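Local coordinates for SA2223 protein (Staphylococcus aureus, PDB 5KAW) that binds lipophilic organic cations such as rhodamine 6G and tetraphenylphosphonium through a GyrI-like domain, and may have a role in multidrug resistance, at residues S94-F99 against E150-V155; L58-P63 against P132-Y137; L11-I16 against D87-A92; G103-A108 against E145-E150. One frame throughout, in Å; residues are numbered along the deposited sequence.

Interaction 1: residues S94-F99 against E150-V155; sequences SKYMVF and EIWMPV. With P4P (tetraphenylphosphonium), chain C.
E150 opens the antiparallel pairing: its CB and OE1 lie near V98 CG1, and OE1 takes the indole N-H of W152 (NE1 to OE1 3.0 Å) on the anti side of the carboxylate, a bent bond (141°) that limits the rotation of the indole. I151 is gripped through its backbone, its N and O bonding the O and N of F99, while its side chain shares a face with those of F99, M97 and M153. CG of W152 lies anti to its carbonyl carbon (chi1 -71°), which turns a face of the indole to V98. V98 CG2 sits over the centre of the six-membered ring, 3.7 Å from the centroid, in a CH-pi contact, and the edge of the indole meets the face of Y96 in a T-shaped pair, CE3 to Y96 CG 3.6 Å with the planes at 73°. M153 exchanges two backbone bonds with M97 and sets its CG against F99 CE2 (3.8 Å). P154 packs CB against Y96 CE1, while CD lies 4.0 Å from C4D of tetraphenylphosphonium. V155 N donates to K95 O (2.9 Å), which S94 OG reaches from the opposite face of the carbonyl plane. In the closed barrel strand 133-137 pairs along the far edge of 148-155, strand 4-20 runs beside 87-102, and helix 107-119 packs on F99, M97 and I151.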
# COMPACT_ATOMS: atom_id res chain seq x y z
N SER A 94 13.05 1.98 2.41
CA SER A 94 13.13 0.59 1.99
C SER A 94 13.24 0.44 0.48
O SER A 94 12.85 1.33 -0.28
CB SER A 94 11.91 -0.20 2.47
OG SER A 94 12.03 -1.58 2.17
N LYS A 95 13.80 -0.68 0.06
CA LYS A 95 13.71 -1.12 -1.33
C LYS A 95 12.44 -1.92 -1.50
O LYS A 95 11.92 -2.47 -0.53
CB LYS A 95 14.93 -1.95 -1.73
CG LYS A 95 16.24 -1.20 -1.64
CD LYS A 95 17.36 -2.00 -2.26
CE LYS A 95 18.69 -1.26 -2.15
NZ LYS A 95 19.78 -1.98 -2.86
N TYR A 96 11.93 -1.97 -2.73
CA TYR A 96 10.66 -2.63 -3.04
C TYR A 96 10.70 -3.39 -4.36
O TYR A 96 11.37 -2.98 -5.30
CB TYR A 96 9.52 -1.61 -3.14
CG TYR A 96 9.14 -0.91 -1.85
CD1 TYR A 96 8.09 -1.37 -1.07
CD2 TYR A 96 9.82 0.23 -1.44
CE1 TYR A 96 7.74 -0.72 0.10
CE2 TYR A 96 9.48 0.88 -0.27
CZ TYR A 96 8.43 0.40 0.50
OH TYR A 96 8.08 1.05 1.67
N MET A 97 9.96 -4.49 -4.41
CA MET A 97 9.46 -5.03 -5.67
C MET A 97 8.12 -4.37 -5.97
O MET A 97 7.19 -4.45 -5.16
CB MET A 97 9.28 -6.54 -5.60
CG MET A 97 10.54 -7.32 -5.31
SD MET A 97 10.16 -9.07 -5.02
CE MET A 97 10.66 -9.81 -6.56
N VAL A 98 8.02 -3.73 -7.13
CA VAL A 98 6.81 -3.00 -7.50
C VAL A 98 6.14 -3.70 -8.67
O VAL A 98 6.73 -3.85 -9.75
CB VAL A 98 7.11 -1.54 -7.86
CG1 VAL A 98 5.81 -0.78 -8.09
CG2 VAL A 98 7.91 -0.88 -6.76
N PHE A 99 4.91 -4.14 -8.43
CA PHE A 99 4.13 -4.85 -9.43
C PHE A 99 3.00 -3.96 -9.95
O PHE A 99 2.57 -3.04 -9.25
CB PHE A 99 3.54 -6.13 -8.84
CG PHE A 99 4.56 -7.03 -8.20
CD1 PHE A 99 5.08 -8.11 -8.88
CD2 PHE A 99 4.99 -6.79 -6.90
CE1 PHE A 99 6.02 -8.94 -8.29
CE2 PHE A 99 5.93 -7.62 -6.30
CZ PHE A 99 6.44 -8.69 -7.00
N GLU A 150 -0.46 0.16 -8.57
CA GLU A 150 0.84 -0.41 -8.20
C GLU A 150 0.76 -1.10 -6.84
O GLU A 150 0.06 -0.65 -5.93
CB GLU A 150 1.92 0.67 -8.20
CG GLU A 150 2.15 1.24 -9.58
CD GLU A 150 3.30 2.21 -9.65
OE1 GLU A 150 3.82 2.61 -8.58
OE2 GLU A 150 3.69 2.58 -10.77
N ILE A 151 1.48 -2.21 -6.73
CA ILE A 151 1.59 -2.97 -5.48
C ILE A 151 3.05 -2.98 -5.09
O ILE A 151 3.90 -3.48 -5.84
CB ILE A 151 1.06 -4.42 -5.63
CG1 ILE A 151 -0.42 -4.41 -6.00
CG2 ILE A 151 1.29 -5.21 -4.34
CD1 ILE A 151 -0.96 -5.75 -6.45
N TRP A 152 3.34 -2.41 -3.93
CA TRP A 152 4.71 -2.19 -3.46
C TRP A 152 5.02 -3.13 -2.31
O TRP A 152 4.42 -3.03 -1.23
CB TRP A 152 4.90 -0.74 -2.99
CG TRP A 152 4.90 0.28 -4.09
CD1 TRP A 152 3.88 0.57 -4.96
CD2 TRP A 152 5.98 1.17 -4.42
NE1 TRP A 152 4.27 1.57 -5.81
CE2 TRP A 152 5.55 1.95 -5.51
CE3 TRP A 152 7.26 1.37 -3.90
CZ2 TRP A 152 6.36 2.93 -6.09
CZ3 TRP A 152 8.07 2.34 -4.49
CH2 TRP A 152 7.61 3.10 -5.57
N MET A 153 5.95 -4.05 -2.56
CA MET A 153 6.36 -5.08 -1.61
C MET A 153 7.80 -4.85 -1.14
O MET A 153 8.73 -4.92 -1.95
CB MET A 153 6.26 -6.47 -2.26
CG MET A 153 4.85 -6.89 -2.69
SD MET A 153 3.61 -7.04 -1.37
CE MET A 153 4.57 -7.76 -0.09
N PRO A 154 7.99 -4.59 0.16
CA PRO A 154 9.36 -4.29 0.63
C PRO A 154 10.28 -5.50 0.59
O PRO A 154 9.85 -6.62 0.90
CB PRO A 154 9.15 -3.80 2.06
CG PRO A 154 7.85 -4.41 2.49
CD PRO A 154 7.00 -4.51 1.26
N VAL A 155 11.52 -5.29 0.19
CA VAL A 155 12.49 -6.38 0.14
C VAL A 155 13.84 -5.96 0.70
O VAL A 155 14.17 -4.77 0.77
CB VAL A 155 12.69 -6.89 -1.30
CG1 VAL A 155 11.48 -7.66 -1.76
CG2 VAL A 155 13.01 -5.75 -2.26
P P4P C . 3.39 -11.62 3.13
C1A P4P C . 4.10 -13.08 2.30
C2A P4P C . 5.37 -13.52 2.63
C3A P4P C . 5.90 -14.63 2.00
C4A P4P C . 5.17 -15.31 1.04
C5A P4P C . 3.89 -14.87 0.71
C6A P4P C . 3.36 -13.76 1.34
C1C P4P C . 3.09 -12.04 4.89
C6C P4P C . 3.61 -13.23 5.41
C5C P4P C . 3.41 -13.58 6.73
C4C P4P C . 2.68 -12.75 7.57
C3C P4P C . 2.16 -11.57 7.06
C2C P4P C . 2.36 -11.22 5.73
C1D P4P C . 4.57 -10.25 2.97
C6D P4P C . 4.57 -9.20 3.88
C5D P4P C . 5.47 -8.15 3.75
C4D P4P C . 6.38 -8.14 2.71
C3D P4P C . 6.38 -9.18 1.80
C2D P4P C . 5.48 -10.23 1.93
C6B P4P C . 1.90 -10.61 0.95
C5B P4P C . 0.72 -10.30 0.29
C4B P4P C . -0.49 -10.56 0.90
C3B P4P C . -0.53 -11.13 2.17
C2B P4P C . 0.66 -11.44 2.82
C1B P4P C . 1.88 -11.18 2.22
O HOH W 1 15.31 -2.56 1.70

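Interaction 2: residues L58-P63 against P132-Y137; sequences LGLCIP and PFFELY. With RHQ (rhodamine 6g), chain B; P4P (tetraphenylphosphonium), chain C.
G59 and E135 exchange two backbone hydrogen bonds of 2.9 Å (G59 N to E135 O and E135 N to G59 O), and C61 N donates to F133 O, in an antiparallel ladder whose axes run at 171°; the return bond from F133 N to C61 O is weak. L58, L60, F134 and L136 share one face. There L58 CD2 lies over the F134 ring, 3.7 Å from its centroid and 16° off the normal, a CH-pi contact, while L58 CD1 meets L136 CD1. L60 runs alongside F134, its CG 3.7 Å from F134 CB. The other face carries C61, F133 and E135. With CG between its backbone N and carbonyl carbon (chi1 63°), F133 turns its ring across to the neighbouring strand, where C61 CB sits over one face, 3.5 Å from F133 CZ. The same ring brings CZ to 3.9 Å from C4B of tetraphenylphosphonium. Further along, Y137 OH donates to E135 OE1 (2.6 Å), and Y71 OH also bonds this oxygen. A water bridges E135 OE2 and G59 O, so both carboxylate oxygens are held. Rhodamine 6G lies over one face of the Y137 ring, and its C22 approaches E135 OE1 at 3.4 Å. A buried glutamate among aromatic rings is a familiar feature of GyrI-like pockets for cationic drugs, and its negative charge would favour the dye's positive charge; strand 133-137 of this pair supplies part of the pocket wall in the SHS2-clan fold.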
# COMPACT_ATOMS: atom_id res chain seq x y z
N LEU A 58 -2.40 5.97 -1.05
CA LEU A 58 -1.91 4.67 -0.58
C LEU A 58 -2.95 3.92 0.21
O LEU A 58 -3.70 4.50 1.00
CB LEU A 58 -0.67 4.83 0.29
CG LEU A 58 0.66 5.12 -0.40
CD1 LEU A 58 0.75 6.60 -0.72
CD2 LEU A 58 1.82 4.69 0.48
N GLY A 59 -2.99 2.61 -0.01
CA GLY A 59 -3.65 1.69 0.89
C GLY A 59 -2.59 0.78 1.48
O GLY A 59 -2.11 -0.15 0.82
N LEU A 60 -2.20 1.06 2.72
CA LEU A 60 -1.11 0.33 3.36
C LEU A 60 -1.63 -0.76 4.27
O LEU A 60 -2.52 -0.53 5.09
CB LEU A 60 -0.24 1.27 4.19
CG LEU A 60 0.45 2.40 3.44
CD1 LEU A 60 -0.21 3.72 3.81
CD2 LEU A 60 1.93 2.42 3.73
N CYS A 61 -1.07 -1.94 4.11
CA CYS A 61 -1.29 -3.04 5.04
C CYS A 61 -0.16 -3.02 6.07
O CYS A 61 1.01 -3.22 5.72
CB CYS A 61 -1.34 -4.38 4.33
SG CYS A 61 -2.85 -4.66 3.39
N ILE A 62 -0.51 -2.78 7.32
CA ILE A 62 0.46 -2.65 8.41
C ILE A 62 0.30 -3.82 9.37
O ILE A 62 -0.78 -4.01 9.94
CB ILE A 62 0.26 -1.32 9.17
CG1 ILE A 62 0.41 -0.13 8.20
CG2 ILE A 62 1.25 -1.21 10.32
CD1 ILE A 62 0.01 1.20 8.78
N PRO A 63 1.38 -4.62 9.56
CA PRO A 63 1.30 -5.71 10.54
C PRO A 63 1.34 -5.19 11.98
O PRO A 63 2.14 -4.31 12.27
CB PRO A 63 2.55 -6.55 10.24
CG PRO A 63 3.51 -5.60 9.63
CD PRO A 63 2.70 -4.57 8.90
N PRO A 132 5.44 -2.45 6.29
CA PRO A 132 4.21 -2.29 5.51
C PRO A 132 4.39 -2.58 4.02
O PRO A 132 5.45 -2.27 3.47
CB PRO A 132 3.84 -0.82 5.73
CG PRO A 132 4.57 -0.40 6.97
CD PRO A 132 5.83 -1.21 6.98
N PHE A 133 3.38 -3.16 3.38
CA PHE A 133 3.32 -3.19 1.92
C PHE A 133 2.09 -2.37 1.54
O PHE A 133 1.24 -2.11 2.39
CB PHE A 133 3.30 -4.62 1.35
CG PHE A 133 2.08 -5.44 1.72
CD1 PHE A 133 0.91 -5.34 1.00
CD2 PHE A 133 2.14 -6.36 2.76
CE1 PHE A 133 -0.20 -6.11 1.32
CE2 PHE A 133 1.03 -7.13 3.09
CZ PHE A 133 -0.14 -7.01 2.37
N PHE A 134 2.01 -1.93 0.29
CA PHE A 134 0.89 -1.07 -0.07
C PHE A 134 0.47 -1.06 -1.53
O PHE A 134 1.24 -1.38 -2.46
CB PHE A 134 1.17 0.38 0.39
CG PHE A 134 2.38 1.03 -0.26
CD1 PHE A 134 2.26 1.73 -1.45
CD2 PHE A 134 3.62 1.01 0.37
CE1 PHE A 134 3.36 2.36 -2.02
CE2 PHE A 134 4.72 1.63 -0.21
CZ PHE A 134 4.59 2.30 -1.40
N GLU A 135 -0.80 -0.70 -1.70
CA GLU A 135 -1.38 -0.37 -2.99
C GLU A 135 -1.18 1.12 -3.22
O GLU A 135 -1.33 1.92 -2.30
CB GLU A 135 -2.87 -0.73 -3.03
CG GLU A 135 -3.19 -2.17 -2.65
CD GLU A 135 -4.40 -2.29 -1.73
OE1 GLU A 135 -5.40 -1.58 -1.95
OE2 GLU A 135 -4.36 -3.11 -0.79
N LEU A 136 -0.85 1.49 -4.45
CA LEU A 136 -0.73 2.90 -4.82
C LEU A 136 -1.67 3.19 -5.97
O LEU A 136 -1.53 2.62 -7.05
CB LEU A 136 0.71 3.25 -5.20
CG LEU A 136 0.94 4.72 -5.54
CD1 LEU A 136 0.68 5.60 -4.33
CD2 LEU A 136 2.35 4.93 -6.05
N TYR A 137 -2.63 4.09 -5.72
CA TYR A 137 -3.65 4.49 -6.69
C TYR A 137 -3.38 5.89 -7.21
O TYR A 137 -3.70 6.88 -6.54
CB TYR A 137 -5.05 4.43 -6.05
CG TYR A 137 -5.43 3.05 -5.55
CD1 TYR A 137 -6.02 2.13 -6.39
CD2 TYR A 137 -5.18 2.68 -4.23
CE1 TYR A 137 -6.36 0.87 -5.96
CE2 TYR A 137 -5.52 1.41 -3.78
CZ TYR A 137 -6.10 0.51 -4.65
OH TYR A 137 -6.45 -0.76 -4.24
C1 RHQ B . -10.37 1.55 -3.93
C2 RHQ B . -11.75 1.43 -3.99
C3 RHQ B . -12.51 2.53 -4.53
C4 RHQ B . -11.87 3.67 -4.99
C5 RHQ B . -10.46 3.79 -4.93
C6 RHQ B . -9.71 2.73 -4.40
O1 RHQ B . -9.59 0.48 -3.39
C7 RHQ B . -10.21 -0.69 -2.92
C8 RHQ B . -11.59 -0.82 -2.97
C9 RHQ B . -12.38 0.25 -3.50
C10 RHQ B . -9.38 -1.73 -2.39
C11 RHQ B . -9.95 -2.87 -1.94
C12 RHQ B . -11.36 -3.03 -1.98
C13 RHQ B . -12.17 -2.01 -2.49
N1 RHQ B . -9.19 -3.94 -1.40
C14 RHQ B . -13.73 0.23 -3.27
C15 RHQ B . -14.26 0.22 -1.94
C16 RHQ B . -15.63 0.21 -1.75
C17 RHQ B . -16.51 0.21 -2.86
C18 RHQ B . -16.00 0.22 -4.17
C19 RHQ B . -14.59 0.22 -4.36
C20 RHQ B . -12.12 -4.26 -1.50
C21 RHQ B . -13.02 4.50 -5.45
C22 RHQ B . -7.76 -4.01 -1.61
C23 RHQ B . -7.43 -4.27 -3.10
N2 RHQ B . -9.90 4.89 -5.37
C24 RHQ B . -8.50 5.03 -5.47
C25 RHQ B . -8.16 6.43 -6.04
C26 RHQ B . -14.27 0.25 -5.87
O27 RHQ B . -13.21 -0.31 -6.27
O2 RHQ B . -15.16 0.92 -6.78
C28 RHQ B . -14.76 0.94 -8.14
C29 RHQ B . -13.62 1.94 -8.35
P P4P C . 3.39 -11.62 3.13
C1A P4P C . 4.10 -13.08 2.30
C2A P4P C . 5.37 -13.52 2.63
C3A P4P C . 5.90 -14.63 2.00
C4A P4P C . 5.17 -15.31 1.04
C5A P4P C . 3.89 -14.87 0.71
C6A P4P C . 3.36 -13.76 1.34
C1C P4P C . 3.09 -12.04 4.89
C6C P4P C . 3.61 -13.23 5.41
C5C P4P C . 3.41 -13.58 6.73
C4C P4P C . 2.68 -12.75 7.57
C3C P4P C . 2.16 -11.57 7.06
C2C P4P C . 2.36 -11.22 5.73
C1D P4P C . 4.57 -10.25 2.97
C6D P4P C . 4.57 -9.20 3.88
C5D P4P C . 5.47 -8.15 3.75
C4D P4P C . 6.38 -8.14 2.71
C3D P4P C . 6.38 -9.18 1.80
C2D P4P C . 5.48 -10.23 1.93
C6B P4P C . 1.90 -10.61 0.95
C5B P4P C . 0.72 -10.30 0.29
C4B P4P C . -0.49 -10.56 0.90
C3B P4P C . -0.53 -11.13 2.17
C2B P4P C . 0.66 -11.44 2.82
C1B P4P C . 1.88 -11.18 2.22
O HOH W 2 -2.21 -3.11 0.82

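Interaction 3: residues L11-I16 against D87-A92; sequences LTLVGI and DVITLA
L13 packs tightly between two partners of this antiparallel pair, its CB against I89 CG1 (3.8 Å) and its CD2 against L91 CB (3.9 Å) on the face it shares with L11, I89 and L91. A chi1 of 63° tucks I89 CG1 over its own backbone and carries CG1 and CD1 across the L13 side chain. Beneath these contacts the backbones pair regularly: L13 N to I89 O at 2.9 Å is nearly straight, and L11 and L91 exchange two further bonds. On the other face, with T12, V14, V88 and T90, contacts are sparser. Apart from one close pair, T12 CG2 to V88 CG1 at 3.6 Å, little meets: the buried V14 brings CG2 no nearer to that V88 methyl than 4.3 Å, and T90 is exposed, its OG1 bonded to a glycerol probably from the crystallisation liquor. Pairing also slackens at the end where the first strand turns a corner at G15. G15 N still donates to D87 O (2.9 Å), but the return bond from D87 N to G15 O is weak, and D87 OD2 lies 3.5 Å from I16 CA and accepts a hydrogen bond from the backbone N of K17. The pair joins strands 4-20 and 87-102 of the barrel; strand 69-76 continues the sheet beyond T12, V14 and I16, and L13 and I89 reach inward to L60 and I62 of strand 57-63.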
# COMPACT_ATOMS: atom_id res chain seq x y z
N LEU A 11 9.48 8.47 4.59
CA LEU A 11 8.42 9.39 4.24
C LEU A 11 7.43 9.57 5.38
O LEU A 11 7.30 8.69 6.24
CB LEU A 11 7.68 8.89 2.99
CG LEU A 11 8.54 8.83 1.73
CD1 LEU A 11 7.76 8.18 0.62
CD2 LEU A 11 8.99 10.22 1.31
N THR A 12 6.75 10.70 5.37
CA THR A 12 5.67 10.97 6.30
C THR A 12 4.34 10.75 5.60
O THR A 12 4.07 11.35 4.55
CB THR A 12 5.76 12.40 6.86
OG1 THR A 12 7.01 12.56 7.54
CG2 THR A 12 4.63 12.67 7.83
N LEU A 13 3.53 9.87 6.18
CA LEU A 13 2.21 9.53 5.64
C LEU A 13 1.13 10.05 6.56
O LEU A 13 1.19 9.87 7.77
CB LEU A 13 2.07 8.02 5.48
CG LEU A 13 2.68 7.34 4.25
CD1 LEU A 13 4.03 7.91 3.92
CD2 LEU A 13 2.77 5.85 4.49
N VAL A 14 0.12 10.68 5.97
CA VAL A 14 -0.99 11.26 6.71
C VAL A 14 -2.27 10.59 6.24
O VAL A 14 -2.55 10.57 5.04
CB VAL A 14 -1.10 12.78 6.49
CG1 VAL A 14 -2.20 13.38 7.38
CG2 VAL A 14 0.23 13.46 6.75
N GLY A 15 -3.05 10.05 7.17
CA GLY A 15 -4.32 9.45 6.80
C GLY A 15 -5.08 8.86 7.97
O GLY A 15 -5.04 9.41 9.07
N ILE A 16 -5.78 7.75 7.72
CA ILE A 16 -6.52 7.06 8.77
C ILE A 16 -6.20 5.58 8.72
O ILE A 16 -6.29 4.95 7.67
CB ILE A 16 -8.04 7.26 8.63
CG1 ILE A 16 -8.38 8.75 8.73
CG2 ILE A 16 -8.78 6.46 9.71
CD1 ILE A 16 -9.85 9.08 8.59
N ASP A 87 -4.17 10.15 11.58
CA ASP A 87 -3.02 9.34 11.93
C ASP A 87 -1.86 9.76 11.06
O ASP A 87 -2.02 10.02 9.87
CB ASP A 87 -3.33 7.86 11.74
CG ASP A 87 -4.47 7.41 12.63
OD1 ASP A 87 -4.40 7.67 13.85
OD2 ASP A 87 -5.44 6.83 12.11
N VAL A 88 -0.69 9.86 11.67
CA VAL A 88 0.52 10.20 10.93
C VAL A 88 1.59 9.18 11.27
O VAL A 88 1.91 8.99 12.44
CB VAL A 88 1.02 11.62 11.28
CG1 VAL A 88 2.15 12.00 10.35
CG2 VAL A 88 -0.11 12.63 11.18
N ILE A 89 2.13 8.51 10.25
CA ILE A 89 3.21 7.57 10.48
C ILE A 89 4.43 7.93 9.66
O ILE A 89 4.34 8.65 8.67
CB ILE A 89 2.79 6.14 10.15
CG1 ILE A 89 2.44 6.01 8.66
CG2 ILE A 89 1.61 5.73 11.03
CD1 ILE A 89 2.27 4.60 8.21
N THR A 90 5.57 7.39 10.09
CA THR A 90 6.76 7.41 9.27
C THR A 90 6.87 6.06 8.56
O THR A 90 6.78 5.00 9.19
CB THR A 90 8.01 7.68 10.11
OG1 THR A 90 7.88 8.96 10.74
CG2 THR A 90 9.26 7.67 9.24
N LEU A 91 7.02 6.10 7.24
CA LEU A 91 7.26 4.90 6.46
C LEU A 91 8.76 4.79 6.26
O LEU A 91 9.35 5.56 5.50
CB LEU A 91 6.53 4.95 5.11
CG LEU A 91 6.68 3.67 4.28
CD1 LEU A 91 6.03 2.48 5.00
CD2 LEU A 91 6.11 3.83 2.89
N ALA A 92 9.36 3.83 6.95
CA ALA A 92 10.81 3.70 6.97
C ALA A 92 11.35 3.38 5.59
O ALA A 92 10.77 2.57 4.86
CB ALA A 92 11.23 2.64 7.97

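Interaction 4: residues G103-A108 against E145-E150; sequences GAVPKA and EKYITE. With RHQ (rhodamine 6g), chain B.
The rhodamine 6G pocket of this GyrI-like domain takes part of its wall from the loop leading into helix 107-119, and here that loop lies against the one that leads into strand 148-155 and against the first residues of that strand. V105 faces both ways: its CG1 lies 3.5 Å from the ester carbonyl oxygen O27 of the dye, while CG2 packs on Y147 CD2 (3.8 Å) and T149 OG1. P106, joined to V105 by a cis peptide, sets CB against the dye carbons C12 and C13. Behind this wall the backbone of G103 is fastened to the second segment. G103 N donates to Y147 O (2.8 Å), nearly in line with the carbonyl bond, and G103 CA makes a CA-H...O contact with E145 O. Y147 holds its CG anti to the backbone N (chi1 -176°), which sets the ring obliquely across V105 CG2 and sends OH on to a hydrogen bond with Q138 O. E145 folds back through a bend at chi2, and OE1 accepts A104 N at 3.3 Å from above the carboxylate plane. One water joins the two segments at the T149 end, donating to G103 O at 2.8 Å and accepting from T149 OG1 at 2.7 Å.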
# COMPACT_ATOMS: atom_id res chain seq x y z
N GLY A 103 -6.45 -3.11 -14.63
CA GLY A 103 -7.87 -3.40 -14.75
C GLY A 103 -8.68 -2.62 -13.73
O GLY A 103 -8.12 -1.88 -12.90
N ALA A 104 -9.99 -2.78 -13.78
CA ALA A 104 -10.90 -2.10 -12.87
C ALA A 104 -10.64 -2.52 -11.42
O ALA A 104 -10.44 -3.70 -11.12
CB ALA A 104 -12.34 -2.38 -13.25
N VAL A 105 -10.65 -1.53 -10.54
CA VAL A 105 -10.48 -1.74 -9.11
C VAL A 105 -11.83 -2.20 -8.56
O VAL A 105 -12.86 -1.77 -9.07
CB VAL A 105 -10.00 -0.43 -8.43
CG1 VAL A 105 -9.83 -0.59 -6.94
CG2 VAL A 105 -8.69 0.05 -9.08
N PRO A 106 -11.84 -3.08 -7.54
CA PRO A 106 -10.72 -3.72 -6.84
C PRO A 106 -10.32 -5.07 -7.43
O PRO A 106 -9.30 -5.60 -7.03
CB PRO A 106 -11.28 -3.89 -5.43
CG PRO A 106 -12.71 -4.18 -5.66
CD PRO A 106 -13.12 -3.44 -6.91
N LYS A 107 -11.11 -5.61 -8.35
CA LYS A 107 -10.92 -6.99 -8.78
C LYS A 107 -9.53 -7.24 -9.38
O LYS A 107 -8.91 -8.26 -9.08
CB LYS A 107 -11.99 -7.40 -9.79
CG LYS A 107 -11.90 -8.84 -10.25
CD LYS A 107 -13.07 -9.23 -11.15
CE LYS A 107 -12.94 -10.65 -11.67
NZ LYS A 107 -14.05 -11.01 -12.60
N ALA A 108 -9.04 -6.32 -10.20
CA ALA A 108 -7.73 -6.49 -10.82
C ALA A 108 -6.63 -6.47 -9.77
O ALA A 108 -5.63 -7.19 -9.89
CB ALA A 108 -7.49 -5.41 -11.86
N GLU A 145 -10.58 -0.51 -17.71
CA GLU A 145 -9.78 -1.71 -17.85
C GLU A 145 -8.31 -1.39 -18.08
O GLU A 145 -7.46 -2.27 -17.98
CB GLU A 145 -10.31 -2.60 -18.98
CG GLU A 145 -11.41 -3.54 -18.56
CD GLU A 145 -10.98 -4.48 -17.44
OE1 GLU A 145 -11.44 -4.30 -16.29
OE2 GLU A 145 -10.16 -5.38 -17.71
N LYS A 146 -8.01 -0.14 -18.41
CA LYS A 146 -6.62 0.28 -18.60
C LYS A 146 -5.98 0.78 -17.32
O LYS A 146 -4.77 1.03 -17.29
CB LYS A 146 -6.52 1.38 -19.65
CG LYS A 146 -6.95 0.98 -21.04
CD LYS A 146 -6.64 2.11 -22.02
CE LYS A 146 -7.46 1.98 -23.29
NZ LYS A 146 -7.17 3.08 -24.24
N TYR A 147 -6.77 0.95 -16.26
CA TYR A 147 -6.23 1.54 -15.04
C TYR A 147 -5.17 0.66 -14.39
O TYR A 147 -5.33 -0.55 -14.31
CB TYR A 147 -7.34 1.82 -14.03
CG TYR A 147 -6.82 2.53 -12.81
CD1 TYR A 147 -6.61 3.90 -12.81
CD2 TYR A 147 -6.51 1.82 -11.65
CE1 TYR A 147 -6.13 4.55 -11.69
CE2 TYR A 147 -6.03 2.46 -10.53
CZ TYR A 147 -5.84 3.83 -10.55
OH TYR A 147 -5.35 4.48 -9.43
N ILE A 148 -4.11 1.29 -13.90
CA ILE A 148 -3.00 0.58 -13.27
C ILE A 148 -2.87 0.95 -11.80
O ILE A 148 -2.66 2.12 -11.45
CB ILE A 148 -1.67 0.86 -13.99
CG1 ILE A 148 -1.71 0.26 -15.40
CG2 ILE A 148 -0.49 0.28 -13.20
CD1 ILE A 148 -0.59 0.71 -16.30
N THR A 149 -3.00 -0.06 -10.95
CA THR A 149 -2.70 0.05 -9.54
C THR A 149 -1.31 -0.52 -9.33
O THR A 149 -1.00 -1.58 -9.87
CB THR A 149 -3.71 -0.72 -8.67
OG1 THR A 149 -5.05 -0.33 -9.02
CG2 THR A 149 -3.46 -0.47 -7.19
N GLU A 150 -0.46 0.16 -8.57
CA GLU A 150 0.84 -0.41 -8.20
C GLU A 150 0.76 -1.10 -6.84
O GLU A 150 0.06 -0.65 -5.93
CB GLU A 150 1.92 0.67 -8.20
CG GLU A 150 2.15 1.24 -9.58
CD GLU A 150 3.30 2.21 -9.65
OE1 GLU A 150 3.82 2.61 -8.58
OE2 GLU A 150 3.69 2.58 -10.77
C1 RHQ B . -10.37 1.55 -3.93
C2 RHQ B . -11.75 1.43 -3.99
C3 RHQ B . -12.51 2.53 -4.53
C4 RHQ B . -11.87 3.67 -4.99
C5 RHQ B . -10.46 3.79 -4.93
C6 RHQ B . -9.71 2.73 -4.40
O1 RHQ B . -9.59 0.48 -3.39
C7 RHQ B . -10.21 -0.69 -2.92
C8 RHQ B . -11.59 -0.82 -2.97
C9 RHQ B . -12.38 0.25 -3.50
C10 RHQ B . -9.38 -1.73 -2.39
C11 RHQ B . -9.95 -2.87 -1.94
C12 RHQ B . -11.36 -3.03 -1.98
C13 RHQ B . -12.17 -2.01 -2.49
N1 RHQ B . -9.19 -3.94 -1.40
C14 RHQ B . -13.73 0.23 -3.27
C15 RHQ B . -14.26 0.22 -1.94
C16 RHQ B . -15.63 0.21 -1.75
C17 RHQ B . -16.51 0.21 -2.86
C18 RHQ B . -16.00 0.22 -4.17
C19 RHQ B . -14.59 0.22 -4.36
C20 RHQ B . -12.12 -4.26 -1.50
C21 RHQ B . -13.02 4.50 -5.45
C22 RHQ B . -7.76 -4.01 -1.61
C23 RHQ B . -7.43 -4.27 -3.10
N2 RHQ B . -9.90 4.89 -5.37
C24 RHQ B . -8.50 5.03 -5.47
C25 RHQ B . -8.16 6.43 -6.04
C26 RHQ B . -14.27 0.25 -5.87
O27 RHQ B . -13.21 -0.31 -6.27
O2 RHQ B . -15.16 0.92 -6.78
C28 RHQ B . -14.76 0.94 -8.14
C29 RHQ B . -13.62 1.94 -8.35
O HOH W 3 -5.92 -1.86 -11.11

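Overall arrangement
All four contacts belong to one closed antiparallel barrel or its rim. The centre of interaction 2 lies about 2 Å from that of the chain, the centre of interaction 1 about 9 Å; both are buried and built on aromatic rings, and strands 133-137 and 148-155 link them through E150-L136 and W152-F134 backbone bonds. Interaction 3, partly exposed and aliphatic, shares strand 87-102 with interaction 1 and packs L13 on L60 of interaction 2. Interaction 4, a buried loop contact farther from the centre, rests on few polar bonds and a water; it shares E150 with interaction 1 but lies about 25 Å, centre to centre, from interaction 3. Interactions 1 and 2 touch tetraphenylphosphonium; 2 and 4 touch rhodamine 6G.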